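Local coordinates for protein purine nucleoside phosphorylase (Caulobacter vibrioides, PDB 1XFJ) that probably cleaves purine nucleosides such as inosine and methylthioadenosine with phosphate and deaminates adenosine, as a member of the YfiH/LACC1 family, at residues V72-A84 against H131-A145. Numbering follows the deposited sequence.
Sequences VCYQIHSTIAIVA and HAGWRGALDGVVQSA
His131, at the end of strand 126-132, turns the edge of its imidazole to the face of His77, giving a T-shaped pair with planes at 65° and centroids 4.8 Å apart. The nearest atoms are His131 CE1 and His77 NE2, at 3.5 Å. The amide group of Gln75 lies over one face of the His131 ring, the two planes 18° apart, while Asp96 hydrogen-bonds to His131 ND1, which helps to hold the ring in this orientation. With CG anti to the backbone N (chi1 169°), the ring is placed between Gln75 and His77. A water donates to the carbonyl oxygens of both His131 and Ser78, tying the strand end to the loop.

Gly133 N-caps helix 134-139 and brings its CA to the edge of the His77 ring. Beyond it, the methylenes of Arg135 run past the carbonyl of His77, with CD 3.8 Å from His77 O. A second water bridges that oxygen to Asp139 OD2, and Asp139 CB touches Thr79 CG2 at 3.5 Å. The same methyl rests against the backbone at Gly140 and Val141, where the chain turns from one helix into the next; Val141 CG2 meets Ser78 O at 3.7 Å. Ser78 OG accepts from Ile80 N in an ST turn and also hydrogen-bonds to Asp96. Ser144 then donates from OG to Thr79 O, a very short bond of 2.5 Å, and a third water accepts from Ala81 N and donates to the same hydroxyl.

The whole joins the loop leading into edge strand 81-83 to the end of strand 126-132 and the two helices that follow it, in the alpha-beta-beta-alpha architecture of this YfiH-family protein.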
loop_
_atom_site.group_PDB
_atom_site.type_symbol
_atom_site.label_atom_id
_atom_site.label_comp_id
_atom_site.label_asym_id
_atom_site.label_seq_id
_atom_site.Cartn_x
_atom_site.Cartn_y
_atom_site.Cartn_z
ATOM N N VAL A 72 -9.101 4.823 -6.067
ATOM C CA VAL A 72 -8.222 5.097 -4.936
ATOM C C VAL A 72 -8.977 5.967 -3.932
ATOM O O VAL A 72 -9.653 6.920 -4.308
ATOM C CB VAL A 72 -6.939 5.820 -5.389
ATOM C CG1 VAL A 72 -6.009 6.031 -4.202
ATOM C CG2 VAL A 72 -6.242 5.001 -6.471
ATOM N N CYS A 73 -8.861 5.628 -2.654
ATOM C CA CYS A 73 -9.556 6.358 -1.596
ATOM C C CYS A 73 -8.868 7.617 -1.106
ATOM O O CYS A 73 -7.728 7.916 -1.461
ATOM C CB CYS A 73 -9.735 5.473 -0.360
ATOM S SG CYS A 73 -10.703 3.993 -0.562
ATOM N N TYR A 74 -9.612 8.342 -0.276
ATOM C CA TYR A 74 -9.125 9.524 0.415
ATOM C C TYR A 74 -8.694 8.747 1.652
ATOM O O TYR A 74 -9.512 8.436 2.514
ATOM C CB TYR A 74 -10.285 10.463 0.755
ATOM C CG TYR A 74 -9.940 11.598 1.701
ATOM C CD1 TYR A 74 -9.021 12.586 1.342
ATOM C CD2 TYR A 74 -10.566 11.703 2.945
ATOM C CE1 TYR A 74 -8.737 13.654 2.200
ATOM C CE2 TYR A 74 -10.289 12.761 3.808
ATOM C CZ TYR A 74 -9.377 13.732 3.432
ATOM O OH TYR A 74 -9.113 14.778 4.293
ATOM N N GLN A 75 -7.418 8.386 1.705
ATOM C CA GLN A 75 -6.901 7.584 2.806
ATOM C C GLN A 75 -6.778 8.351 4.117
ATOM O O GLN A 75 -6.222 9.447 4.162
ATOM C CB GLN A 75 -5.563 6.972 2.387
ATOM C CG GLN A 75 -5.630 6.364 0.992
ATOM C CD GLN A 75 -4.377 5.610 0.595
ATOM O OE1 GLN A 75 -3.267 5.947 1.018
ATOM N NE2 GLN A 75 -4.545 4.593 -0.242
ATOM N N ILE A 76 -7.305 7.755 5.184
ATOM C CA ILE A 76 -7.307 8.378 6.503
ATOM C C ILE A 76 -6.733 7.482 7.602
ATOM O O ILE A 76 -7.005 7.686 8.781
ATOM C CB ILE A 76 -8.744 8.775 6.897
ATOM C CG1 ILE A 76 -9.665 7.562 6.741
ATOM C CG2 ILE A 76 -9.232 9.918 6.023
ATOM C CD1 ILE A 76 -11.110 7.812 7.142
ATOM N N HIS A 77 -5.933 6.498 7.203
ATOM C CA HIS A 77 -5.310 5.561 8.138
ATOM C C HIS A 77 -6.307 4.773 8.980
ATOM O O HIS A 77 -6.047 4.443 10.140
ATOM C CB HIS A 77 -4.318 6.295 9.047
ATOM C CG HIS A 77 -3.077 6.737 8.337
ATOM N ND1 HIS A 77 -2.994 7.927 7.647
ATOM C CD2 HIS A 77 -1.882 6.122 8.170
ATOM C CE1 HIS A 77 -1.801 8.026 7.086
ATOM N NE2 HIS A 77 -1.108 6.943 7.388
ATOM N N SER A 78 -7.440 4.452 8.370
ATOM C CA SER A 78 -8.496 3.701 9.031
ATOM C C SER A 78 -8.397 2.225 8.684
ATOM O O SER A 78 -7.405 1.772 8.112
ATOM C CB SER A 78 -9.856 4.213 8.568
ATOM O OG SER A 78 -10.050 3.916 7.192
ATOM N N THR A 79 -9.444 1.485 9.041
ATOM C CA THR A 79 -9.535 0.060 8.746
ATOM C C THR A 79 -10.739 -0.120 7.824
ATOM O O THR A 79 -11.248 -1.229 7.653
ATOM C CB THR A 79 -9.755 -0.778 10.027
ATOM O OG1 THR A 79 -11.005 -0.417 10.628
ATOM C CG2 THR A 79 -8.626 -0.534 11.021
ATOM N N ILE A 80 -11.190 0.985 7.234
ATOM C CA ILE A 80 -12.336 0.971 6.329
ATOM C C ILE A 80 -11.990 0.401 4.953
ATOM O O ILE A 80 -11.113 0.915 4.252
ATOM C CB ILE A 80 -12.910 2.394 6.134
ATOM C CG1 ILE A 80 -13.350 2.969 7.482
ATOM C CG2 ILE A 80 -14.080 2.355 5.160
ATOM C CD1 ILE A 80 -13.794 4.420 7.410
ATOM N N ALA A 81 -12.686 -0.668 4.580
ATOM C CA ALA A 81 -12.482 -1.317 3.292
ATOM C C ALA A 81 -13.715 -1.070 2.438
ATOM O O ALA A 81 -14.820 -1.495 2.788
ATOM C CB ALA A 81 -12.263 -2.817 3.483
ATOM N N ILE A 82 -13.514 -0.387 1.315
ATOM C CA ILE A 82 -14.596 -0.046 0.400
ATOM C C ILE A 82 -14.637 -0.970 -0.813
ATOM O O ILE A 82 -13.599 -1.356 -1.350
ATOM C CB ILE A 82 -14.437 1.407 -0.112
ATOM C CG1 ILE A 82 -14.341 2.374 1.071
ATOM C CG2 ILE A 82 -15.611 1.777 -1.007
ATOM C CD1 ILE A 82 -15.557 2.382 1.961
ATOM N N VAL A 83 -15.844 -1.321 -1.243
ATOM C CA VAL A 83 -16.012 -2.173 -2.409
ATOM C C VAL A 83 -16.202 -1.295 -3.640
ATOM O O VAL A 83 -16.970 -0.332 -3.615
ATOM C CB VAL A 83 -17.241 -3.099 -2.264
ATOM C CG1 VAL A 83 -17.542 -3.781 -3.589
ATOM C CG2 VAL A 83 -16.975 -4.145 -1.191
ATOM N N ALA A 84 -15.489 -1.628 -4.710
ATOM C CA ALA A 84 -15.579 -0.892 -5.963
ATOM C C ALA A 84 -16.051 -1.831 -7.068
ATOM O O ALA A 84 -15.340 -2.761 -7.438
ATOM C CB ALA A 84 -14.216 -0.304 -6.327
ATOM N N HIS A 131 -4.036 0.030 2.357
ATOM C CA HIS A 131 -3.050 1.002 2.813
ATOM C C HIS A 131 -2.814 0.714 4.291
ATOM O O HIS A 131 -3.673 1.006 5.124
ATOM C CB HIS A 131 -3.606 2.418 2.633
ATOM C CG HIS A 131 -2.788 3.482 3.296
ATOM N ND1 HIS A 131 -3.332 4.398 4.171
ATOM C CD2 HIS A 131 -1.473 3.788 3.199
ATOM C CE1 HIS A 131 -2.387 5.223 4.584
ATOM N NE2 HIS A 131 -1.250 4.876 4.010
ATOM N N ALA A 132 -1.662 0.129 4.612
ATOM C CA ALA A 132 -1.360 -0.212 5.995
ATOM C C ALA A 132 -0.214 0.555 6.634
ATOM O O ALA A 132 0.931 0.097 6.629
ATOM C CB ALA A 132 -1.096 -1.713 6.122
ATOM N N GLY A 133 -0.524 1.727 7.175
ATOM C CA GLY A 133 0.483 2.493 7.880
ATOM C C GLY A 133 0.523 1.846 9.253
ATOM O O GLY A 133 -0.145 0.834 9.463
ATOM N N TRP A 134 1.271 2.399 10.200
ATOM C CA TRP A 134 1.318 1.770 11.514
ATOM C C TRP A 134 -0.049 1.762 12.194
ATOM O O TRP A 134 -0.417 0.784 12.838
ATOM C CB TRP A 134 2.356 2.451 12.425
ATOM C CG TRP A 134 2.010 3.842 12.879
ATOM C CD1 TRP A 134 2.435 5.018 12.324
ATOM C CD2 TRP A 134 1.175 4.200 13.987
ATOM N NE1 TRP A 134 1.915 6.086 13.022
ATOM C CE2 TRP A 134 1.139 5.610 14.046
ATOM C CE3 TRP A 134 0.453 3.463 14.938
ATOM C CZ2 TRP A 134 0.407 6.302 15.020
ATOM C CZ3 TRP A 134 -0.275 4.149 15.904
ATOM C CH2 TRP A 134 -0.290 5.557 15.937
ATOM N N ARG A 135 -0.808 2.842 12.032
ATOM C CA ARG A 135 -2.122 2.941 12.658
ATOM C C ARG A 135 -3.109 1.934 12.082
ATOM O O ARG A 135 -3.750 1.191 12.828
ATOM C CB ARG A 135 -2.677 4.363 12.515
ATOM C CG ARG A 135 -3.934 4.628 13.347
ATOM C CD ARG A 135 -4.426 6.067 13.177
ATOM N NE ARG A 135 -3.479 7.049 13.704
ATOM C CZ ARG A 135 -3.315 7.324 14.995
ATOM N NH1 ARG A 135 -4.036 6.694 15.916
ATOM N NH2 ARG A 135 -2.422 8.234 15.367
ATOM N N GLY A 136 -3.231 1.910 10.758
ATOM C CA GLY A 136 -4.144 0.975 10.124
ATOM C C GLY A 136 -3.772 -0.461 10.443
ATOM O O GLY A 136 -4.632 -1.287 10.753
ATOM N N ALA A 137 -2.482 -0.767 10.371
ATOM C CA ALA A 137 -2.017 -2.117 10.661
ATOM C C ALA A 137 -2.375 -2.516 12.090
ATOM O O ALA A 137 -2.878 -3.616 12.333
ATOM C CB ALA A 137 -0.513 -2.205 10.459
ATOM N N LEU A 138 -2.125 -1.617 13.035
ATOM C CA LEU A 138 -2.420 -1.904 14.434
ATOM C C LEU A 138 -3.915 -2.084 14.683
ATOM O O LEU A 138 -4.326 -2.994 15.410
ATOM C CB LEU A 138 -1.894 -0.777 15.327
ATOM C CG LEU A 138 -2.183 -0.937 16.820
ATOM C CD1 LEU A 138 -1.477 -2.181 17.345
ATOM C CD2 LEU A 138 -1.712 0.305 17.567
ATOM N N ASP A 139 -4.724 -1.223 14.075
ATOM C CA ASP A 139 -6.169 -1.272 14.266
ATOM C C ASP A 139 -6.902 -2.389 13.521
ATOM O O ASP A 139 -8.052 -2.693 13.843
ATOM C CB ASP A 139 -6.789 0.089 13.928
ATOM C CG ASP A 139 -6.323 1.194 14.871
ATOM O OD1 ASP A 139 -5.925 0.879 16.015
ATOM O OD2 ASP A 139 -6.367 2.382 14.479
ATOM N N GLY A 140 -6.251 -2.994 12.530
ATOM C CA GLY A 140 -6.886 -4.090 11.810
ATOM C C GLY A 140 -7.300 -3.896 10.358
ATOM O O GLY A 140 -8.228 -4.567 9.888
ATOM N N VAL A 141 -6.624 -3.015 9.629
ATOM C CA VAL A 141 -6.987 -2.801 8.232
ATOM C C VAL A 141 -6.800 -4.066 7.392
ATOM O O VAL A 141 -7.543 -4.293 6.437
ATOM C CB VAL A 141 -6.179 -1.647 7.584
ATOM C CG1 VAL A 141 -4.713 -2.024 7.442
ATOM C CG2 VAL A 141 -6.784 -1.297 6.229
ATOM N N VAL A 142 -5.815 -4.890 7.739
ATOM C CA VAL A 142 -5.587 -6.122 6.986
ATOM C C VAL A 142 -6.762 -7.081 7.168
ATOM O O VAL A 142 -7.316 -7.585 6.194
ATOM C CB VAL A 142 -4.282 -6.831 7.418
ATOM C CG1 VAL A 142 -4.139 -8.159 6.672
ATOM C CG2 VAL A 142 -3.085 -5.942 7.122
ATOM N N GLN A 143 -7.150 -7.326 8.417
ATOM C CA GLN A 143 -8.268 -8.221 8.684
ATOM C C GLN A 143 -9.537 -7.656 8.046
ATOM O O GLN A 143 -10.376 -8.406 7.549
ATOM C CB GLN A 143 -8.472 -8.385 10.193
ATOM C CG GLN A 143 -9.594 -9.348 10.592
ATOM C CD GLN A 143 -9.319 -10.795 10.196
ATOM O OE1 GLN A 143 -9.875 -11.307 9.217
ATOM N NE2 GLN A 143 -8.455 -11.459 10.955
ATOM N N SER A 144 -9.671 -6.331 8.054
ATOM C CA SER A 144 -10.848 -5.690 7.474
ATOM C C SER A 144 -10.946 -5.940 5.973
ATOM O O SER A 144 -12.022 -6.254 5.452
ATOM C CB SER A 144 -10.822 -4.184 7.734
ATOM O OG SER A 144 -11.935 -3.560 7.113
ATOM N N ALA A 145 -9.817 -5.800 5.282
ATOM C CA ALA A 145 -9.776 -6.016 3.842
ATOM C C ALA A 145 -10.119 -7.471 3.535
ATOM O O ALA A 145 -10.854 -7.758 2.589
ATOM C CB ALA A 145 -8.396 -5.671 3.300
HETATM O O HOH W 1 -7.147 2.684 11.987
HETATM O O HOH W 2 -4.844 2.369 7.170
HETATM O O HOH W 3 -14.444 -1.952 6.466
#